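Local coordinates for cobalamin biosynthesis protein CobN (PDB 7C6O) that serves as the large catalytic subunit of cobaltochelatase, the enzyme that inserts cobalt into the corrin ring during cobalamin biosynthesis, at residues A[702-707]-A[806-811]; A[878-883]-A[935-940]. One frame throughout, in Å; residues are numbered along the deposited sequence. Where two conformers were deposited one is given.

Contact 1: A[702-707]-A[806-811]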
loop_
_atom_site.group_PDB
_atom_site.type_symbol
_atom_site.label_atom_id
_atom_site.label_comp_id
_atom_site.label_asym_id
_atom_site.label_seq_id
_atom_site.Cartn_x
_atom_site.Cartn_y
_atom_site.Cartn_z
ATOM N N HIS A 702 6.173 -18.896 6.604
ATOM C CA HIS A 702 5.902 -18.414 7.948
ATOM C C HIS A 702 4.596 -19.001 8.465
ATOM O O HIS A 702 3.626 -19.152 7.717
ATOM C CB HIS A 702 5.832 -16.887 7.988
ATOM C CG HIS A 702 5.597 -16.340 9.361
ATOM N ND1 HIS A 702 6.482 -16.538 10.400
ATOM C CD2 HIS A 702 4.569 -15.623 9.874
ATOM C CE1 HIS A 702 6.015 -15.958 11.492
ATOM N NE2 HIS A 702 4.854 -15.397 11.201
ATOM N N ILE A 703 4.587 -19.345 9.749
ATOM C CA ILE A 703 3.379 -19.751 10.459
ATOM C C ILE A 703 3.069 -18.673 11.485
ATOM O O ILE A 703 3.941 -18.294 12.278
ATOM C CB ILE A 703 3.540 -21.126 11.127
ATOM C CG1 ILE A 703 3.795 -22.206 10.077
ATOM C CG2 ILE A 703 2.300 -21.475 11.945
ATOM C CD1 ILE A 703 4.009 -23.582 10.673
ATOM N N LEU A 704 1.836 -18.171 11.454
ATOM C CA LEU A 704 1.435 -17.061 12.308
ATOM C C LEU A 704 1.770 -17.351 13.766
ATOM O O LEU A 704 1.425 -18.410 14.297
ATOM C CB LEU A 704 -0.067 -16.814 12.141
ATOM C CG LEU A 704 -0.602 -15.385 12.128
ATOM C CD1 LEU A 704 0.133 -14.550 11.095
ATOM C CD2 LEU A 704 -2.094 -15.402 11.829
ATOM N N GLY A 705 2.474 -16.414 14.402
ATOM C CA GLY A 705 2.822 -16.527 15.803
ATOM C C GLY A 705 4.036 -17.376 16.113
ATOM O O GLY A 705 4.379 -17.523 17.294
ATOM N N GLN A 706 4.705 -17.926 15.107
ATOM C CA GLN A 706 5.816 -18.856 15.306
ATOM C C GLN A 706 7.124 -18.140 14.978
ATOM O O GLN A 706 7.481 -17.985 13.807
ATOM C CB GLN A 706 5.622 -20.101 14.444
ATOM C CG GLN A 706 6.759 -21.100 14.498
ATOM C CD GLN A 706 6.477 -22.322 13.649
ATOM O OE1 GLN A 706 7.153 -22.568 12.649
ATOM N NE2 GLN A 706 5.468 -23.092 14.040
ATOM N N ASN A 707 7.835 -17.695 16.016
ATOM C CA ASN A 707 9.116 -17.043 15.785
ATOM C C ASN A 707 10.190 -18.088 15.484
ATOM O O ASN A 707 10.227 -19.143 16.121
ATOM C CB ASN A 707 9.525 -16.203 16.997
ATOM C CG ASN A 707 9.449 -16.976 18.299
ATOM O OD1 ASN A 707 8.440 -17.615 18.598
ATOM N ND2 ASN A 707 10.523 -16.925 19.080
ATOM N N THR A 806 3.995 -12.827 19.215
ATOM C CA THR A 806 2.784 -12.146 19.657
ATOM C C THR A 806 1.759 -11.963 18.545
ATOM O O THR A 806 0.718 -11.343 18.782
ATOM C CB THR A 806 3.122 -10.770 20.250
ATOM O OG1 THR A 806 3.435 -9.853 19.194
ATOM C CG2 THR A 806 4.310 -10.864 21.196
ATOM N N GLU A 807 2.023 -12.490 17.345
ATOM C CA GLU A 807 1.155 -12.220 16.200
ATOM C C GLU A 807 -0.264 -12.722 16.438
ATOM O O GLU A 807 -1.241 -12.020 16.152
ATOM C CB GLU A 807 1.742 -12.855 14.939
ATOM C CG GLU A 807 2.940 -12.116 14.371
ATOM C CD GLU A 807 3.688 -12.936 13.338
ATOM O OE1 GLU A 807 3.289 -14.096 13.089
ATOM O OE2 GLU A 807 4.680 -12.423 12.781
ATOM N N ILE A 808 -0.399 -13.944 16.951
ATOM C CA ILE A 808 -1.730 -14.487 17.198
ATOM C C ILE A 808 -2.373 -13.789 18.390
ATOM O O ILE A 808 -3.583 -13.528 18.397
ATOM C CB ILE A 808 -1.654 -16.013 17.388
ATOM C CG1 ILE A 808 -1.353 -16.694 16.050
ATOM C CG2 ILE A 808 -2.947 -16.547 17.974
ATOM C CD1 ILE A 808 -1.285 -18.206 16.129
ATOM N N GLU A 809 -1.574 -13.454 19.405
ATOM C CA GLU A 809 -2.105 -12.698 20.535
ATOM C C GLU A 809 -2.684 -11.365 20.078
ATOM O O GLU A 809 -3.718 -10.921 20.591
ATOM C CB GLU A 809 -1.017 -12.481 21.586
ATOM C CG GLU A 809 -1.517 -11.836 22.873
ATOM C CD GLU A 809 -2.727 -12.553 23.449
ATOM O OE1 GLU A 809 -3.783 -11.906 23.615
ATOM O OE2 GLU A 809 -2.627 -13.767 23.724
ATOM N N GLN A 810 -2.046 -10.721 19.095
ATOM C CA GLN A 810 -2.547 -9.434 18.624
ATOM C C GLN A 810 -3.820 -9.589 17.801
ATOM O O GLN A 810 -4.660 -8.683 17.794
ATOM C CB GLN A 810 -1.468 -8.705 17.821
ATOM C CG GLN A 810 -0.337 -8.133 18.671
ATOM C CD GLN A 810 -0.780 -6.970 19.552
ATOM O OE1 GLN A 810 -1.852 -6.397 19.358
ATOM N NE2 GLN A 810 0.050 -6.617 20.525
ATOM N N VAL A 811 -3.984 -10.717 17.102
ATOM C CA VAL A 811 -5.265 -10.997 16.458
ATOM C C VAL A 811 -6.359 -11.140 17.509
ATOM O O VAL A 811 -7.472 -10.628 17.345
ATOM C CB VAL A 811 -5.165 -12.251 15.569
ATOM C CG1 VAL A 811 -6.543 -12.657 15.065
ATOM C CG2 VAL A 811 -4.219 -12.005 14.402
#

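Contact 2: A[878-883]-A[935-940]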
loop_
_atom_site.group_PDB
_atom_site.type_symbol
_atom_site.label_atom_id
_atom_site.label_comp_id
_atom_site.label_asym_id
_atom_site.label_seq_id
_atom_site.Cartn_x
_atom_site.Cartn_y
_atom_site.Cartn_z
ATOM N N PRO A 878 19.076 3.924 -25.677
ATOM C CA PRO A 878 17.675 3.602 -25.961
ATOM C C PRO A 878 16.866 4.880 -26.119
ATOM O O PRO A 878 17.028 5.835 -25.357
ATOM C CB PRO A 878 17.237 2.804 -24.727
ATOM C CG PRO A 878 18.090 3.347 -23.629
ATOM C CD PRO A 878 19.424 3.685 -24.263
ATOM N N ARG A 879 16.002 4.898 -27.135
ATOM C CA ARG A 879 15.188 6.086 -27.380
ATOM C C ARG A 879 14.155 6.290 -26.281
ATOM O O ARG A 879 13.828 7.435 -25.942
ATOM C CB ARG A 879 14.500 5.982 -28.741
ATOM C CG ARG A 879 13.557 4.796 -28.862
ATOM C CD ARG A 879 13.053 4.594 -30.282
ATOM N NE ARG A 879 12.352 3.320 -30.416
ATOM C CZ ARG A 879 12.959 2.153 -30.605
ATOM N NH1 ARG A 879 14.281 2.097 -30.682
ATOM N NH2 ARG A 879 12.247 1.038 -30.715
ATOM N N SER A 880 13.644 5.203 -25.708
ATOM C CA SER A 880 12.607 5.279 -24.694
ATOM C C SER A 880 12.677 4.051 -23.800
ATOM O O SER A 880 12.942 2.940 -24.271
ATOM C CB SER A 880 11.213 5.390 -25.324
ATOM O OG SER A 880 10.210 5.414 -24.324
ATOM N N VAL A 881 12.439 4.264 -22.511
ATOM C CA VAL A 881 12.355 3.196 -21.522
ATOM C C VAL A 881 10.916 3.117 -21.038
ATOM O O VAL A 881 10.317 4.140 -20.689
ATOM C CB VAL A 881 13.313 3.443 -20.342
ATOM C CG1 VAL A 881 13.086 2.412 -19.246
ATOM C CG2 VAL A 881 14.763 3.427 -20.817
ATOM N N GLY A 882 10.357 1.909 -21.035
ATOM C CA GLY A 882 9.072 1.658 -20.408
ATOM C C GLY A 882 9.297 1.038 -19.042
ATOM O O GLY A 882 10.038 0.062 -18.908
ATOM N N LEU A 883 8.665 1.626 -18.027
ATOM C CA LEU A 883 8.867 1.197 -16.648
ATOM C C LEU A 883 7.526 1.001 -15.962
ATOM O O LEU A 883 6.656 1.876 -16.025
ATOM C CB LEU A 883 9.708 2.214 -15.871
ATOM C CG LEU A 883 10.039 1.851 -14.420
ATOM C CD1 LEU A 883 11.014 0.677 -14.369
ATOM C CD2 LEU A 883 10.599 3.056 -13.667
ATOM N N ASP A 935 13.533 9.283 -23.135
ATOM C CA ASP A 935 12.086 9.276 -22.979
ATOM C C ASP A 935 11.666 8.131 -22.064
ATOM O O ASP A 935 12.308 7.077 -22.015
ATOM C CB ASP A 935 11.403 9.149 -24.342
ATOM C CG ASP A 935 10.027 9.797 -24.376
ATOM O OD1 ASP A 935 9.543 10.260 -23.323
ATOM O OD2 ASP A 935 9.428 9.852 -25.471
ATOM N N VAL A 936 10.590 8.348 -21.314
ATOM C CA VAL A 936 10.086 7.344 -20.382
ATOM C C VAL A 936 8.575 7.244 -20.528
ATOM O O VAL A 936 7.872 8.258 -20.478
ATOM C CB VAL A 936 10.454 7.664 -18.918
ATOM C CG1 VAL A 936 9.921 6.574 -17.994
ATOM C CG2 VAL A 936 11.956 7.813 -18.751
ATOM N N THR A 937 8.079 6.024 -20.712
ATOM C CA THR A 937 6.662 5.712 -20.592
ATOM C C THR A 937 6.461 4.932 -19.303
ATOM O O THR A 937 7.152 3.937 -19.063
ATOM C CB THR A 937 6.157 4.904 -21.792
ATOM O OG1 THR A 937 6.194 5.722 -22.968
ATOM C CG2 THR A 937 4.730 4.435 -21.558
ATOM N N VAL A 938 5.532 5.392 -18.471
ATOM C CA VAL A 938 5.331 4.851 -17.131
ATOM C C VAL A 938 3.970 4.178 -17.077
ATOM O O VAL A 938 2.946 4.808 -17.366
ATOM C CB VAL A 938 5.432 5.944 -16.056
ATOM C CG1 VAL A 938 5.157 5.356 -14.677
ATOM C CG2 VAL A 938 6.797 6.608 -16.097
ATOM N N ARG A 939 3.956 2.904 -16.693
ATOM C CA ARG A 939 2.727 2.218 -16.315
ATOM C C ARG A 939 2.657 2.190 -14.792
ATOM O O ARG A 939 3.440 1.490 -14.141
ATOM C CB ARG A 939 2.675 0.805 -16.897
ATOM C CG ARG A 939 1.527 -0.041 -16.353
ATOM C CD ARG A 939 0.163 0.634 -16.534
ATOM N NE ARG A 939 -0.908 -0.178 -15.958
ATOM C CZ ARG A 939 -1.469 -1.216 -16.572
ATOM N NH1 ARG A 939 -1.075 -1.560 -17.791
ATOM N NH2 ARG A 939 -2.431 -1.907 -15.971
ATOM N N ILE A 940 1.737 2.965 -14.228
ATOM C CA ILE A 940 1.487 2.943 -12.792
ATOM C C ILE A 940 0.383 1.934 -12.519
ATOM O O ILE A 940 -0.451 1.643 -13.382
ATOM C CB ILE A 940 1.112 4.340 -12.250
ATOM C CG1 ILE A 940 -0.165 4.856 -12.919
ATOM C CG2 ILE A 940 2.267 5.327 -12.434
ATOM C CD1 ILE A 940 -0.650 6.191 -12.374
HETATM O O HOH W 1 7.739 5.619 -25.135
#

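Contact 1: A[702-707]-A[806-811]
His702 and Glu807 reach for each other from opposite directions, and one carboxylate oxygen does nearly all the work. The imidazole presents its edge: NE2 donates to OE1 of Glu807 over 2.8 Å, almost straight (N-H...O 175°), with the oxygen lying practically in the ring plane. NE2 approaches on the syn lone pair of OE1, while ring and carboxylate planes stand 78° apart. The same oxygen takes a second, equally straight bond from the backbone, Gly705 N to Glu807 OE1 at 2.8 Å, this time on the anti side and tilted out of the carboxylate plane. Two donors thus grip OE1, one syn and one anti; with OE2 bonded to Thr838 OG1 and Leu613 N, both oxygens are satisfied and the carboxylate's rotation is probably held. Glu807 gets there because its CG lies anti to the carbonyl carbon (chi1 -75°) and the chain runs extended beyond it. His612 lies nearly parallel to the His702 ring.

Gly705 carries positive phi at the third position of a type II beta turn, Ile703 to Gln706, closed by Gln706 N to Ile703 O at 3.0 Å. Ile808 fills in beside the turn, its CD1 coming to 3.3 Å from Leu704 O and its CG1 to 4.1 Å from Leu704 CB. Ile808 also packs on Ala397 and Ala401 of helix 391-405. What results is a His-carboxylate hydrogen bond in which the carboxylate, from the first turn of helix 807-815, also receives the amide of a type II turn.

Contact 2: A[878-883]-A[935-940]
Two neighbouring parallel strands of a mixed beta sheet meet here, 880-885 and 935-940; the axes of 880-883 and 935-940 run 20° apart and approach to 4.5 Å. The bonding is the staggered pattern of a parallel pair, in which Val881 and Leu883 each turn both N and O toward the partner strand. Val881 N donates to Asp935 O at 2.9 Å, and Val881 O accepts from Thr937 N at the same 2.9 Å. One step on, Leu883 N binds Thr937 O at 3.0 Å, head-on to the carbonyl (C=O...N 171°), and Leu883 O receives Arg939 N, also at 3.0 Å. Backbone hydrogen bonds also join Gly882 to Val1056 and Ala1058, both in strand 1056-1061, and Val938 to Arg994 and Phe996, at strand 995-997.

The long connection between the strands, with helices 887-893 and 896-905 and short strands 907-911 and 918-923, sends helix 896-905 over the face of Leu883 and Val936, which Val881 and Val938 share. The parallel strands 995-997, 935-940, 880-885, 1056-1061 and 1094-1099, in order 3-2-1-4-5, resemble a Rossmann-like core.

On the opposite face Ser880 and Thr937 are joined by a water, 2.6 Å from Ser880 OG and 2.7 Å from Thr937 OG1. Ser880 sets its OG anti to the backbone N (chi1 178°), which carries the hydroxyl along the strand toward Thr937. Asp935, on this same face, lays its CB against Ser880 CB at 3.9 Å. Its carboxylate reaches beyond the pair: OD2 bonds ND1 of His977, while OD1 makes a salt bridge with Arg994.

How the contacts relate
Both segments of contact 1 come earlier in the chain than either segment of contact 2, so the two follow in series. Their centres lie 42 Å apart, on opposite sides of the chain's centre, and their nearest atoms stay about 28 Å from each other. No sheet is shared. Contact 1 ties the loop ahead of helix 710-722 to the start of helix 807-815, beside strands 586-591 and 608-612 of one mixed sheet. Contact 2 lies within a different sheet, formed by strands later in the sequence. Helix 853-874 comes between them in sequence and packs against 878-883. The two contacts thus belong to different sheet-centred parts of the same subunit, with no direct touch between them.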